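Local coordinates for periplasmic branched-chain amino acid-binding protein (PDB 3I09) that probably captures branched-chain amino acids or similar small acids in the periplasm for an ABC transporter, and is seen here with acetoacetic acid bound, at residues L201-G205 and G206-N210; I10-S14 and G15-D19; N256-Q259 and A260-Q263; E343-E346 and P347-Y351. All coordinates share one frame; numbering follows the deposited sequence.

Interaction 1: L201-G205 and G206-N210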
ATOM      1  N   LEU A 201      -6.004 -10.521  10.331  1.00 12.50           N
ATOM      2  CA  LEU A 201      -6.544  -9.171  10.277  1.00 12.32           C
ATOM      3  C   LEU A 201      -6.512  -8.639   8.857  1.00 12.57           C
ATOM      4  O   LEU A 201      -5.486  -8.102   8.402  1.00 11.73           O
ATOM      5  CB  LEU A 201      -5.713  -8.267  11.174  1.00 12.53           C
ATOM      6  CG  LEU A 201      -5.728  -8.694  12.636  1.00 13.55           C
ATOM      7  CD1 LEU A 201      -4.754  -7.829  13.455  1.00 13.77           C
ATOM      8  CD2 LEU A 201      -7.144  -8.639  13.212  1.00 13.56           C
ATOM      9  N   ALA A 202      -7.600  -8.870   8.118  1.00 12.14           N
ATOM     10  CA  ALA A 202      -7.711  -8.421   6.727  1.00 12.67           C
ATOM     11  C   ALA A 202      -8.305  -7.020   6.741  1.00 11.55           C
ATOM     12  O   ALA A 202      -9.432  -6.770   6.280  1.00 12.41           O
ATOM     13  CB  ALA A 202      -8.596  -9.419   5.898  1.00 12.53           C
ATOM     14  N   ASN A 203      -7.524  -6.089   7.275  1.00 13.00           N
ATOM     15  CA  ASN A 203      -7.959  -4.706   7.444  1.00 11.97           C
ATOM     16  C   ASN A 203      -6.683  -3.882   7.584  1.00 12.07           C
ATOM     17  O   ASN A 203      -5.611  -4.449   7.434  1.00 12.82           O
ATOM     18  CB  ASN A 203      -8.924  -4.551   8.627  1.00 12.50           C
ATOM     19  CG  ASN A 203      -8.342  -4.997   9.984  1.00 13.97           C
ATOM     20  OD1 ASN A 203      -7.137  -5.034  10.203  1.00 13.01           O
ATOM     21  ND2 ASN A 203      -9.240  -5.208  10.946  1.00 14.16           N
ATOM     22  N   ALA A 204      -6.790  -2.587   7.819  1.00 11.72           N
ATOM     23  CA  ALA A 204      -5.599  -1.711   7.747  1.00 11.30           C
ATOM     24  C   ALA A 204      -5.760  -0.490   8.631  1.00 12.05           C
ATOM     25  O   ALA A 204      -6.866  -0.151   9.084  1.00 11.25           O
ATOM     26  CB  ALA A 204      -5.372  -1.268   6.320  1.00 11.07           C
ATOM     27  N   GLY A 205      -4.652   0.199   8.853  1.00 10.20           N
ATOM     28  CA  GLY A 205      -4.682   1.481   9.510  1.00 11.96           C
ATOM     29  C   GLY A 205      -5.359   1.486  10.866  1.00 11.89           C
ATOM     30  O   GLY A 205      -5.120   0.614  11.705  1.00 11.82           O
ATOM     31  N   GLY A 206      -6.235   2.474  11.085  1.00 12.54           N
ATOM     32  CA  GLY A 206      -6.933   2.590  12.367  1.00 13.52           C
ATOM     33  C   GLY A 206      -7.730   1.347  12.744  1.00 13.61           C
ATOM     34  O   GLY A 206      -7.881   1.057  13.943  1.00 13.77           O
ATOM     35  N   ASP A 207      -8.211   0.595  11.739  1.00 13.02           N
ATOM     36  CA  ASP A 207      -8.945  -0.668  12.009  1.00 13.09           C
ATOM     37  C   ASP A 207      -8.007  -1.718  12.599  1.00 12.57           C
ATOM     38  O   ASP A 207      -8.352  -2.405  13.554  1.00 12.28           O
ATOM     39  CB  ASP A 207      -9.641  -1.231  10.731  1.00 13.30           C
ATOM     40  CG  ASP A 207     -10.998  -0.565  10.428  1.00 15.54           C
ATOM     41  OD1 ASP A 207     -11.672  -0.091  11.393  1.00 16.75           O
ATOM     42  OD2 ASP A 207     -11.379  -0.510   9.215  1.00 14.59           O
ATOM     43  N   THR A 208      -6.816  -1.853  12.024  1.00 12.49           N
ATOM     44  CA  THR A 208      -5.835  -2.779  12.521  1.00 12.14           C
ATOM     45  C   THR A 208      -5.437  -2.391  13.963  1.00 12.72           C
ATOM     46  O   THR A 208      -5.333  -3.249  14.849  1.00 12.30           O
ATOM     47  CB  THR A 208      -4.597  -2.809  11.615  1.00 13.20           C
ATOM     48  OG1 THR A 208      -5.001  -3.155  10.284  1.00 14.06           O
ATOM     49  CG2 THR A 208      -3.563  -3.831  12.102  1.00 12.96           C
ATOM     50  N   VAL A 209      -5.227  -1.110  14.179  1.00 11.53           N
ATOM     51  CA  VAL A 209      -4.830  -0.625  15.492  1.00 12.77           C
ATOM     52  C   VAL A 209      -5.899  -0.918  16.512  1.00 12.77           C
ATOM     53  O   VAL A 209      -5.624  -1.514  17.578  1.00 12.29           O
ATOM     54  CB  VAL A 209      -4.468   0.874  15.441  1.00 12.84           C
ATOM     55  CG1 VAL A 209      -4.404   1.497  16.864  1.00 12.69           C
ATOM     56  CG2 VAL A 209      -3.128   1.046  14.682  1.00 11.76           C
ATOM     57  N   ASN A 210      -7.128  -0.532  16.185  1.00 12.66           N
ATOM     58  CA  ASN A 210      -8.249  -0.716  17.116  1.00 13.46           C
ATOM     59  C   ASN A 210      -8.564  -2.184  17.365  1.00 14.60           C
ATOM     60  O   ASN A 210      -8.888  -2.547  18.503  1.00 14.74           O
ATOM     61  CB  ASN A 210      -9.482   0.056  16.659  1.00 14.60           C
ATOM     62  CG  ASN A 210      -9.315   1.560  16.839  1.00 17.22           C
ATOM     63  OD1 ASN A 210      -8.588   2.014  17.762  1.00 18.17           O
ATOM     64  ND2 ASN A 210      -9.991   2.338  16.005  1.00 16.61           N
TER
HETATM   65  O   HOH W   1      -9.566  -1.407   7.276  1.00 13.13           O
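The hydroxyl of T208 gives its hydrogen to the side-chain oxygen of N203, with T208 OG1 2.8 Å from N203 OD1. The donor sits 38° out of the carbonyl plane of that amide, so the bond comes in from above it. N203 has its CG between the backbone N and the carbonyl carbon (chi1 59°). This folds the amide back over the start of helix 205-217. The other end of the amide, ND2, is hydrogen-bonded to H177, so both ends of the flat group are held and its rotation is fixed.

The first turn of the helix closes with V209 N bonded to G205 O at 3.0 Å. A204 O receives weaker bonds, from D207 N at 3.1 Å and from T208 N at 3.4 Å. A water accepts from A204 N and donates to D207 OD2. The main partner of that carboxylate oxygen is S180 N, so D207 links the helix start to a neighbouring loop.

T208 OG1 also presses on A204 CA at 3.0 Å. The carbon contacts are longer: N203 CB to D207 CB is 4.0 Å, and L201 CD1 to T208 CG2 is 4.4 Å. The methyl of A204 turns away from the helix and lies beside the acetoacetic acid. This is the strand-to-helix turn of the beta-alpha-beta unit formed by strand 198-202, helix 205-217 and strand 225-228. Here, as in other type I periplasmic binding proteins, such a turn lines the ligand cleft.

Interaction 2: I10-S14 and G15-D19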
ATOM      1  N   ILE A  10      -4.892  12.153  -4.662  1.00 10.30           N
ATOM      2  CA  ILE A  10      -6.173  11.942  -3.958  1.00 10.22           C
ATOM      3  C   ILE A  10      -6.040  10.805  -2.969  1.00 10.16           C
ATOM      4  O   ILE A  10      -5.702   9.657  -3.330  1.00 10.81           O
ATOM      5  CB  ILE A  10      -7.339  11.660  -4.908  1.00 10.99           C
ATOM      6  CG1 ILE A  10      -7.448  12.726  -5.983  1.00 11.12           C
ATOM      7  CG2 ILE A  10      -8.652  11.556  -4.060  1.00 11.36           C
ATOM      8  CD1 ILE A  10      -8.592  12.481  -7.002  1.00 10.40           C
ATOM      9  N   THR A  11      -6.263  11.112  -1.702  1.00 10.02           N
ATOM     10  CA  THR A  11      -6.066  10.152  -0.635  1.00 10.82           C
ATOM     11  C   THR A  11      -6.921  10.509   0.554  1.00 10.52           C
ATOM     12  O   THR A  11      -7.644  11.515   0.537  1.00 10.94           O
ATOM     13  CB  THR A  11      -4.549  10.053  -0.220  1.00  9.31           C
ATOM     14  OG1 THR A  11      -4.331   8.822   0.495  1.00 11.17           O
ATOM     15  CG2 THR A  11      -4.102  11.260   0.642  1.00 10.68           C
ATOM     16  N   ASP A  12      -6.932   9.645   1.551  1.00 11.42           N
ATOM     17  CA  ASP A  12      -7.640   9.947   2.815  1.00 11.33           C
ATOM     18  C   ASP A  12      -6.750  10.905   3.636  1.00 12.13           C
ATOM     19  O   ASP A  12      -5.681  10.509   4.116  1.00 13.67           O
ATOM     20  CB  ASP A  12      -7.866   8.674   3.619  1.00 11.05           C
ATOM     21  CG  ASP A  12      -8.462   8.932   5.001  1.00 13.60           C
ATOM     22  OD1 ASP A  12      -8.956  10.044   5.222  1.00 13.82           O
ATOM     23  OD2 ASP A  12      -8.442   8.003   5.855  1.00 12.22           O
HETATM   24  N   MSE A  13      -7.197  12.144   3.795  1.00 12.76           N
HETATM   25  CA  MSE A  13      -6.423  13.105   4.588  0.50 13.78           C
HETATM   26  C   MSE A  13      -7.022  13.351   5.960  1.00 14.20           C
HETATM   27  O   MSE A  13      -6.466  14.119   6.747  1.00 16.16           O
HETATM   28  CB  MSE A  13      -6.247  14.412   3.824  0.50 13.50           C
HETATM   29  CG  MSE A  13      -5.263  14.274   2.704  0.50 16.31           C
HETATM   30 SE   MSE A  13      -5.219  15.868   1.618  0.38 15.25          SE
HETATM   31  CE  MSE A  13      -4.281  17.044   2.827  0.50 21.72           C
ATOM     32  N   SER A  14      -8.145  12.688   6.265  1.00 13.94           N
ATOM     33  CA  SER A  14      -8.871  12.974   7.505  1.00 14.49           C
ATOM     34  C   SER A  14      -9.297  11.791   8.374  1.00 14.46           C
ATOM     35  O   SER A  14      -9.633  11.994   9.535  1.00 15.49           O
ATOM     36  CB  SER A  14     -10.109  13.844   7.201  1.00 14.60           C
ATOM     37  OG  SER A  14     -10.943  13.317   6.175  1.00 14.45           O
ATOM     38  N   GLY A  15      -9.303  10.575   7.845  1.00 13.96           N
ATOM     39  CA  GLY A  15      -9.817   9.408   8.566  1.00 13.78           C
ATOM     40  C   GLY A  15      -8.726   8.414   8.979  1.00 13.75           C
ATOM     41  O   GLY A  15      -7.578   8.804   9.271  1.00 12.71           O
ATOM     42  N   LEU A  16      -9.088   7.139   8.997  1.00 12.13           N
ATOM     43  CA  LEU A  16      -8.270   6.098   9.617  1.00 12.22           C
ATOM     44  C   LEU A  16      -6.943   5.821   8.861  1.00 12.43           C
ATOM     45  O   LEU A  16      -6.086   5.111   9.386  1.00 12.72           O
ATOM     46  CB  LEU A  16      -9.050   4.809   9.749  1.00 11.82           C
ATOM     47  CG  LEU A  16      -9.245   3.929   8.502  1.00 13.54           C
ATOM     48  CD1 LEU A  16      -9.863   2.605   8.921  1.00 13.19           C
ATOM     49  CD2 LEU A  16     -10.126   4.599   7.425  1.00 12.14           C
ATOM     50  N   TYR A  17      -6.799   6.334   7.638  1.00 12.06           N
ATOM     51  CA  TYR A  17      -5.558   6.158   6.852  1.00 12.09           C
ATOM     52  C   TYR A  17      -4.705   7.432   6.717  1.00 11.93           C
ATOM     53  O   TYR A  17      -3.683   7.422   6.018  1.00 12.81           O
ATOM     54  CB  TYR A  17      -5.887   5.602   5.454  1.00 12.51           C
ATOM     55  CG  TYR A  17      -6.612   4.276   5.481  1.00 11.67           C
ATOM     56  CD1 TYR A  17      -6.235   3.287   6.340  1.00 11.25           C
ATOM     57  CD2 TYR A  17      -7.685   4.011   4.595  1.00  8.83           C
ATOM     58  CE1 TYR A  17      -6.881   2.045   6.349  1.00 12.53           C
ATOM     59  CE2 TYR A  17      -8.347   2.795   4.604  1.00 12.08           C
ATOM     60  CZ  TYR A  17      -7.932   1.805   5.482  1.00 13.48           C
ATOM     61  OH  TYR A  17      -8.553   0.576   5.522  1.00 14.69           O
ATOM     62  N   ALA A  18      -5.070   8.497   7.423  1.00 12.26           N
ATOM     63  CA  ALA A  18      -4.397   9.795   7.243  1.00 13.19           C
ATOM     64  C   ALA A  18      -2.930   9.745   7.686  1.00 12.65           C
ATOM     65  O   ALA A  18      -2.073  10.317   7.017  1.00 13.58           O
ATOM     66  CB  ALA A  18      -5.143  10.920   8.009  1.00 12.23           C
ATOM     67  N   ASP A  19      -2.641   9.041   8.773  1.00 13.97           N
ATOM     68  CA  ASP A  19      -1.279   9.060   9.331  1.00 13.69           C
ATOM     69  C   ASP A  19      -0.321   8.317   8.455  1.00 12.70           C
ATOM     70  O   ASP A  19       0.824   8.718   8.325  1.00 12.96           O
ATOM     71  CB  ASP A  19      -1.224   8.446  10.741  1.00 14.99           C
ATOM     72  CG  ASP A  19      -1.893   9.284  11.785  1.00 21.90           C
ATOM     73  OD1 ASP A  19      -1.961  10.522  11.636  1.00 29.94           O
ATOM     74  OD2 ASP A  19      -2.340   8.680  12.786  1.00 29.42           O
TER
HETATM   75  O   HOH W   2      -4.248   8.407   3.397  1.00 11.16           O
HETATM   76  O   HOH W   3      -7.045  11.013  11.076  1.00 36.67           O
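An Asx turn at D12 shapes the loop that leaves strand 5-11 and leads to helix 22-36. D12 OD1 accepts from S14 N at 3.0 Å, the bond that defines the turn. D12 OD1 also accepts from G15 N at 2.7 Å. The two donors differ in approach: G15 N comes on the syn side, 16° out of the carboxylate plane, while S14 N comes from above it, 41° out. The second oxygen, D12 OD2, accepts from Y17 N at 2.9 Å, on its anti side but well tilted from the carboxylate plane. N54 ND2 is a further donor to OD2, so the buried carboxylate is gripped at both oxygens.

The torsion of D12 explains its reach. CG is anti to the backbone N (chi1 174°), and the carboxylate swings into the bend made by the following residues. Those residues form a type I beta turn from G15 to A18, which brings Y17 to the acetoacetic acid pocket. The Y17 ring has L16 CG over the centre of one face, 3.6 Å above the plane. Its hydroxyl is hydrogen-bonded to Y150, across the ligand cleft.

The CB of Y17 packs against D12 OD2 at 3.5 Å. The methyl of A18 rests against M13 O, a selenomethionine carbonyl, and A18 CA makes a CH...O contact to D12 O. One water bridges T11 OG1, D12 O and Y17 O, joining the strand end to the turn.

Interaction 3: N256-Q259 and A260-Q263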
ATOM      1  N   ASN A 256      14.984   2.550   8.249  1.00 12.82           N
ATOM      2  CA  ASN A 256      16.300   2.178   8.777  1.00 15.02           C
ATOM      3  C   ASN A 256      16.965   1.034   8.006  1.00 15.66           C
ATOM      4  O   ASN A 256      17.923   0.454   8.481  1.00 16.01           O
ATOM      5  CB  ASN A 256      16.198   1.781  10.252  1.00 16.61           C
ATOM      6  CG  ASN A 256      17.534   1.929  10.994  1.00 19.96           C
ATOM      7  OD1 ASN A 256      18.391   2.719  10.588  1.00 25.23           O
ATOM      8  ND2 ASN A 256      17.711   1.171  12.107  1.00 21.09           N
ATOM      9  N   ARG A 257      16.455   0.710   6.821  1.00 16.31           N
ATOM     10  CA  ARG A 257      17.008  -0.394   6.009  1.00 18.20           C
ATOM     11  C   ARG A 257      18.455  -0.190   5.653  1.00 17.66           C
ATOM     12  O   ARG A 257      19.259  -1.120   5.823  1.00 18.20           O
ATOM     13  CB  ARG A 257      16.216  -0.579   4.695  1.00 19.22           C
ATOM     14  CG  ARG A 257      16.714  -1.730   3.798  1.00 23.74           C
ATOM     15  CD  ARG A 257      15.878  -1.907   2.488  1.00 27.64           C
ATOM     16  NE  ARG A 257      16.029  -0.720   1.641  1.00 33.34           N
ATOM     17  CZ  ARG A 257      15.181  -0.324   0.675  1.00 34.37           C
ATOM     18  NH1 ARG A 257      14.088  -1.025   0.360  1.00 35.99           N
ATOM     19  NH2 ARG A 257      15.440   0.784   0.003  1.00 32.74           N
ATOM     20  N   ASP A 258      18.796   0.999   5.172  1.00 16.86           N
ATOM     21  CA  ASP A 258      20.146   1.252   4.643  1.00 17.85           C
ATOM     22  C   ASP A 258      20.462   2.729   4.590  1.00 17.11           C
ATOM     23  O   ASP A 258      19.675   3.542   5.020  1.00 14.90           O
ATOM     24  CB  ASP A 258      20.347   0.596   3.245  1.00 18.03           C
ATOM     25  CG  ASP A 258      19.318   1.036   2.232  1.00 22.55           C
ATOM     26  OD1 ASP A 258      18.845   2.207   2.287  1.00 19.08           O
ATOM     27  OD2 ASP A 258      18.989   0.213   1.336  1.00 25.41           O
ATOM     28  N   GLN A 259      21.666   3.070   4.131  1.00 16.55           N
ATOM     29  CA  GLN A 259      22.094   4.458   4.131  1.00 15.42           C
ATOM     30  C   GLN A 259      21.095   5.333   3.357  1.00 15.18           C
ATOM     31  O   GLN A 259      20.691   6.395   3.842  1.00 14.07           O
ATOM     32  CB  GLN A 259      23.475   4.564   3.509  1.00 16.25           C
ATOM     33  CG  GLN A 259      24.119   5.911   3.589  1.00 17.12           C
ATOM     34  CD  GLN A 259      25.458   5.946   2.829  1.00 21.04           C
ATOM     35  OE1 GLN A 259      25.552   5.452   1.705  1.00 28.12           O
ATOM     36  NE2 GLN A 259      26.468   6.524   3.430  1.00 15.45           N
ATOM     37  N   ALA A 260      20.713   4.894   2.151  1.00 14.14           N
ATOM     38  CA  ALA A 260      19.883   5.704   1.264  1.00 13.10           C
ATOM     39  C   ALA A 260      18.462   5.926   1.852  1.00 12.06           C
ATOM     40  O   ALA A 260      17.920   7.048   1.769  1.00 11.66           O
ATOM     41  CB  ALA A 260      19.790   5.058  -0.187  1.00 13.01           C
ATOM     42  N   SER A 261      17.908   4.906   2.499  1.00 11.76           N
ATOM     43  CA  SER A 261      16.573   5.040   3.134  0.50 11.66           C
ATOM     44  C   SER A 261      16.646   6.017   4.307  1.00 11.55           C
ATOM     45  O   SER A 261      15.768   6.887   4.470  1.00 11.40           O
ATOM     46  CB  SER A 261      16.008   3.686   3.579  0.50 11.54           C
ATOM     47  OG  SER A 261      16.769   3.053   4.602  0.50  7.60           O
ATOM     48  N   ARG A 262      17.688   5.879   5.116  1.00 11.62           N
ATOM     49  CA  ARG A 262      17.864   6.739   6.279  1.00 12.58           C
ATOM     50  C   ARG A 262      18.036   8.191   5.850  1.00 11.31           C
ATOM     51  O   ARG A 262      17.511   9.114   6.470  1.00 12.02           O
ATOM     52  CB  ARG A 262      19.098   6.315   7.094  1.00 12.44           C
ATOM     53  CG  ARG A 262      18.949   5.005   7.870  1.00 16.33           C
ATOM     54  CD  ARG A 262      20.342   4.530   8.487  1.00 20.54           C
ATOM     55  NE  ARG A 262      20.280   3.071   8.676  1.00 23.90           N
ATOM     56  CZ  ARG A 262      21.117   2.174   8.172  1.00 25.50           C
ATOM     57  NH1 ARG A 262      22.215   2.537   7.493  1.00 28.93           N
ATOM     58  NH2 ARG A 262      20.884   0.890   8.405  1.00 28.56           N
ATOM     59  N   GLN A 263      18.833   8.412   4.818  1.00 12.35           N
ATOM     60  CA  GLN A 263      19.116   9.779   4.387  1.00 12.13           C
ATOM     61  C   GLN A 263      17.844  10.465   3.868  1.00 13.06           C
ATOM     62  O   GLN A 263      17.595  11.630   4.175  1.00 12.33           O
ATOM     63  CB  GLN A 263      20.273   9.799   3.371  1.00 13.62           C
ATOM     64  CG  GLN A 263      21.601   9.531   4.118  1.00 19.04           C
ATOM     65  CD  GLN A 263      22.903   9.646   3.309  1.00 26.88           C
ATOM     66  OE1 GLN A 263      23.020   9.171   2.174  1.00 32.94           O
ATOM     67  NE2 GLN A 263      23.907  10.246   3.936  1.00 30.84           N
TER
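R262 reaches back from the first turn of helix 259-272 over the residues before it, and its side chain can be followed atom by atom. R262 CB lies against D258 O at 3.5 Å. CG touches the same carbonyl oxygen and also nears N256 OD1. CD continues along N256 OD1. The chain is extended from CG to NE, which carries the guanidinium to N256. There R262 NE donates to N256 OD1 at 2.7 Å, with an angle of 156° at the hydrogen. The amide oxygen lies close to the guanidinium plane, but the two flat groups are steeply turned, 73° apart. R262 NH2 donates to N256 O at 3.0 Å, a more bent bond. The guanidinium thus holds N256 side-on, by one side-chain and one backbone oxygen. NH1 lies beside the D258–Q259 peptide, with D258 C over one guanidinium face.

The helix itself starts with a capping box. D258 is the N-cap. D258 OD1 accepts from S261 N at 2.9 Å, nearly along the C-O axis. In return, in the conformer described here, S261 OG accepts from D258 N at 2.9 Å. In that conformer the hydroxyl is also hydrogen-bonded to W255 O. R257 NE forms a salt bridge with D258 OD2 at 3.1 Å, meeting it from above the carboxylate plane. Further along, Q259 and Q263 run side by side, their amide planes only 3° apart.

Both carboxylate oxygens of D258 are therefore engaged. Its negative charge at the N terminus of the helix is probably stabilised by the helix dipole, and R257 would help balance it.

Interaction 4: E343-E346 and P347-Y351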
ATOM      1  N   GLU A 343      14.900  -4.419  22.376  1.00 12.82           N
ATOM      2  CA  GLU A 343      15.692  -4.492  21.135  1.00 13.88           C
ATOM      3  C   GLU A 343      15.691  -3.165  20.366  1.00 13.39           C
ATOM      4  O   GLU A 343      16.425  -3.038  19.408  1.00 14.94           O
ATOM      5  CB  GLU A 343      15.166  -5.599  20.214  1.00 14.32           C
ATOM      6  CG  GLU A 343      15.232  -6.985  20.841  1.00 14.05           C
ATOM      7  CD  GLU A 343      14.563  -8.062  20.029  1.00 17.89           C
ATOM      8  OE1 GLU A 343      13.554  -7.842  19.313  1.00 16.12           O
ATOM      9  OE2 GLU A 343      15.032  -9.201  20.167  1.00 23.49           O
ATOM     10  N   SER A 344      14.845  -2.223  20.776  1.00 12.09           N
ATOM     11  CA  SER A 344      14.643  -0.972  20.060  1.00 12.52           C
ATOM     12  C   SER A 344      15.648   0.034  20.592  1.00 11.51           C
ATOM     13  O   SER A 344      15.643   0.328  21.778  1.00 11.99           O
ATOM     14  CB  SER A 344      13.216  -0.470  20.228  1.00 11.96           C
ATOM     15  OG  SER A 344      13.000   0.723  19.497  1.00 12.57           O
ATOM     16  N   LYS A 345      16.499   0.537  19.697  1.00 11.67           N
ATOM     17  CA  LYS A 345      17.717   1.260  20.081  1.00 12.45           C
ATOM     18  C   LYS A 345      17.645   2.780  19.828  1.00 12.64           C
ATOM     19  O   LYS A 345      18.525   3.528  20.265  1.00 11.29           O
ATOM     20  CB  LYS A 345      18.911   0.683  19.330  1.00 13.76           C
ATOM     21  CG  LYS A 345      19.250  -0.733  19.827  1.00 18.38           C
ATOM     22  CD  LYS A 345      20.301  -1.402  18.967  1.00 25.60           C
ATOM     23  CE  LYS A 345      20.623  -2.825  19.483  1.00 29.93           C
ATOM     24  NZ  LYS A 345      21.935  -3.315  18.909  1.00 32.15           N
ATOM     25  N   GLU A 346      16.595   3.214  19.140  1.00 11.77           N
ATOM     26  CA  GLU A 346      16.298   4.641  19.028  1.00 11.50           C
ATOM     27  C   GLU A 346      14.848   4.764  18.637  1.00 12.80           C
ATOM     28  O   GLU A 346      14.216   3.755  18.273  1.00 11.23           O
ATOM     29  CB  GLU A 346      17.210   5.343  18.023  1.00 13.15           C
ATOM     30  CG  GLU A 346      17.133   4.763  16.616  1.00 13.56           C
ATOM     31  CD  GLU A 346      18.025   3.580  16.372  1.00 17.97           C
ATOM     32  OE1 GLU A 346      19.109   3.511  16.972  1.00 16.89           O
ATOM     33  OE2 GLU A 346      17.673   2.742  15.497  1.00 17.60           O
ATOM     34  N   PRO A 347      14.304   5.994  18.696  1.00 12.96           N
ATOM     35  CA  PRO A 347      12.900   6.138  18.321  1.00 12.82           C
ATOM     36  C   PRO A 347      12.637   5.630  16.918  1.00 13.17           C
ATOM     37  O   PRO A 347      13.440   5.830  15.998  1.00 13.21           O
ATOM     38  CB  PRO A 347      12.677   7.646  18.417  1.00 14.65           C
ATOM     39  CG  PRO A 347      13.688   8.081  19.452  1.00 12.92           C
ATOM     40  CD  PRO A 347      14.872   7.257  19.184  1.00 13.64           C
ATOM     41  N   TRP A 348      11.494   4.967  16.771  1.00 11.44           N
ATOM     42  CA  TRP A 348      11.057   4.359  15.514  1.00 11.68           C
ATOM     43  C   TRP A 348      11.820   3.136  15.059  1.00 11.46           C
ATOM     44  O   TRP A 348      11.558   2.634  13.963  1.00 11.44           O
ATOM     45  CB  TRP A 348      10.916   5.382  14.365  1.00 10.88           C
ATOM     46  CG  TRP A 348      10.031   6.563  14.655  1.00 12.02           C
ATOM     47  CD1 TRP A 348      10.413   7.728  15.261  1.00 15.06           C
ATOM     48  CD2 TRP A 348       8.682   6.761  14.234  1.00 15.47           C
ATOM     49  NE1 TRP A 348       9.358   8.619  15.302  1.00 13.93           N
ATOM     50  CE2 TRP A 348       8.279   8.045  14.691  1.00 12.60           C
ATOM     51  CE3 TRP A 348       7.748   5.956  13.582  1.00 14.35           C
ATOM     52  CZ2 TRP A 348       7.008   8.558  14.459  1.00 14.97           C
ATOM     53  CZ3 TRP A 348       6.475   6.463  13.353  1.00 15.83           C
ATOM     54  CH2 TRP A 348       6.114   7.757  13.806  1.00 14.23           C
ATOM     55  N   ASP A 349      12.731   2.623  15.888  1.00 12.12           N
ATOM     56  CA  ASP A 349      13.463   1.397  15.556  1.00 12.26           C
ATOM     57  C   ASP A 349      12.580   0.195  15.900  1.00 11.76           C
ATOM     58  O   ASP A 349      12.617  -0.285  17.011  1.00 12.64           O
ATOM     59  CB  ASP A 349      14.814   1.379  16.302  1.00 12.67           C
ATOM     60  CG  ASP A 349      15.583   0.079  16.145  1.00 13.45           C
ATOM     61  OD1 ASP A 349      15.308  -0.660  15.199  1.00 12.35           O
ATOM     62  OD2 ASP A 349      16.515  -0.177  16.951  1.00 13.36           O
ATOM     63  N   TYR A 350      11.779  -0.276  14.942  1.00 11.18           N
ATOM     64  CA  TYR A 350      10.752  -1.256  15.241  1.00 11.61           C
ATOM     65  C   TYR A 350      10.935  -2.635  14.613  1.00 13.64           C
ATOM     66  O   TYR A 350      10.287  -3.586  15.090  1.00 13.17           O
ATOM     67  CB  TYR A 350       9.365  -0.727  14.810  1.00 12.03           C
ATOM     68  CG  TYR A 350       8.895   0.565  15.446  1.00  9.78           C
ATOM     69  CD1 TYR A 350       9.363   0.992  16.687  1.00 12.12           C
ATOM     70  CD2 TYR A 350       7.872   1.319  14.863  1.00 12.34           C
ATOM     71  CE1 TYR A 350       8.870   2.146  17.286  1.00 12.93           C
ATOM     72  CE2 TYR A 350       7.400   2.494  15.458  1.00 11.86           C
ATOM     73  CZ  TYR A 350       7.911   2.903  16.633  1.00 15.31           C
ATOM     74  OH  TYR A 350       7.459   4.055  17.220  1.00 18.70           O
ATOM     75  N   TYR A 351      11.756  -2.764  13.566  1.00 12.99           N
ATOM     76  CA  TYR A 351      11.775  -3.950  12.714  0.50 14.01           C
ATOM     77  C   TYR A 351      13.051  -4.765  12.761  1.00 15.01           C
ATOM     78  O   TYR A 351      14.132  -4.191  12.794  1.00 14.73           O
ATOM     79  CB  TYR A 351      11.675  -3.509  11.268  0.50 14.02           C
ATOM     80  CG  TYR A 351      10.498  -2.663  10.900  0.50 13.61           C
ATOM     81  CD1 TYR A 351       9.241  -3.228  10.738  0.50 16.24           C
ATOM     82  CD2 TYR A 351      10.654  -1.313  10.629  0.50 12.14           C
ATOM     83  CE1 TYR A 351       8.173  -2.469  10.337  0.50 14.94           C
ATOM     84  CE2 TYR A 351       9.577  -0.535  10.243  0.50 13.03           C
ATOM     85  CZ  TYR A 351       8.340  -1.116  10.112  0.50 14.46           C
ATOM     86  OH  TYR A 351       7.264  -0.357   9.730  0.50 14.11           O
TER
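The backbone makes a type II beta turn from E346 to D349, closed by D349 N donating to E346 O at 3.0 Å. W348 takes the third position with positive phi (71°). D349 then ties the turn to the residues before it. Its CG is anti to the backbone N (chi1 174°), which turns the carboxylate back to K345. K345 N donates to D349 OD2 at 2.8 Å, on the anti side. S344 OG gives its hydrogen to D349 O at 2.7 Å, tilted 23° from the carbonyl plane.

E346 bends at chi2, which brings E346 OE2 over D349, 3.3 Å from D349 CB. The two carboxylate planes are nearly parallel, and E346 OE2 stands 3.5 Å from D349 OD2. These like charges probably disfavour each other. A salt bridge from K339 to D349 OD1 would ease this. W348 CA lies over one face of the Y350 ring, offset toward its rim, 3.5 Å above the plane. The W348 ring stacks with H237 in helix 233-239.

This is a type II turn, held by a side-chain-to-backbone bond, in the connection between antiparallel strands 329-338 and 351-357.

How the interactions relate
From the N terminus, interaction 2 comes first, closing the loop after strand 5-11. Interaction 1 follows, at the start of helix 205-217. Interaction 3 starts helix 259-272, and interaction 4 is a turn within the loop between strands 329-338 and 351-357. All four are in series, so none nests or crosses. Interactions 1 and 2 touch: G206 N probably bonds L16 O, and Y17 CE1 packs on A204 O. They join the mixed and the parallel sheet across the acetoacetic acid pocket. Interactions 3 and 4, centres about 14 Å apart, meet where N256 ND2 packs on E346 OE2. Neither touches interaction 1 or 2.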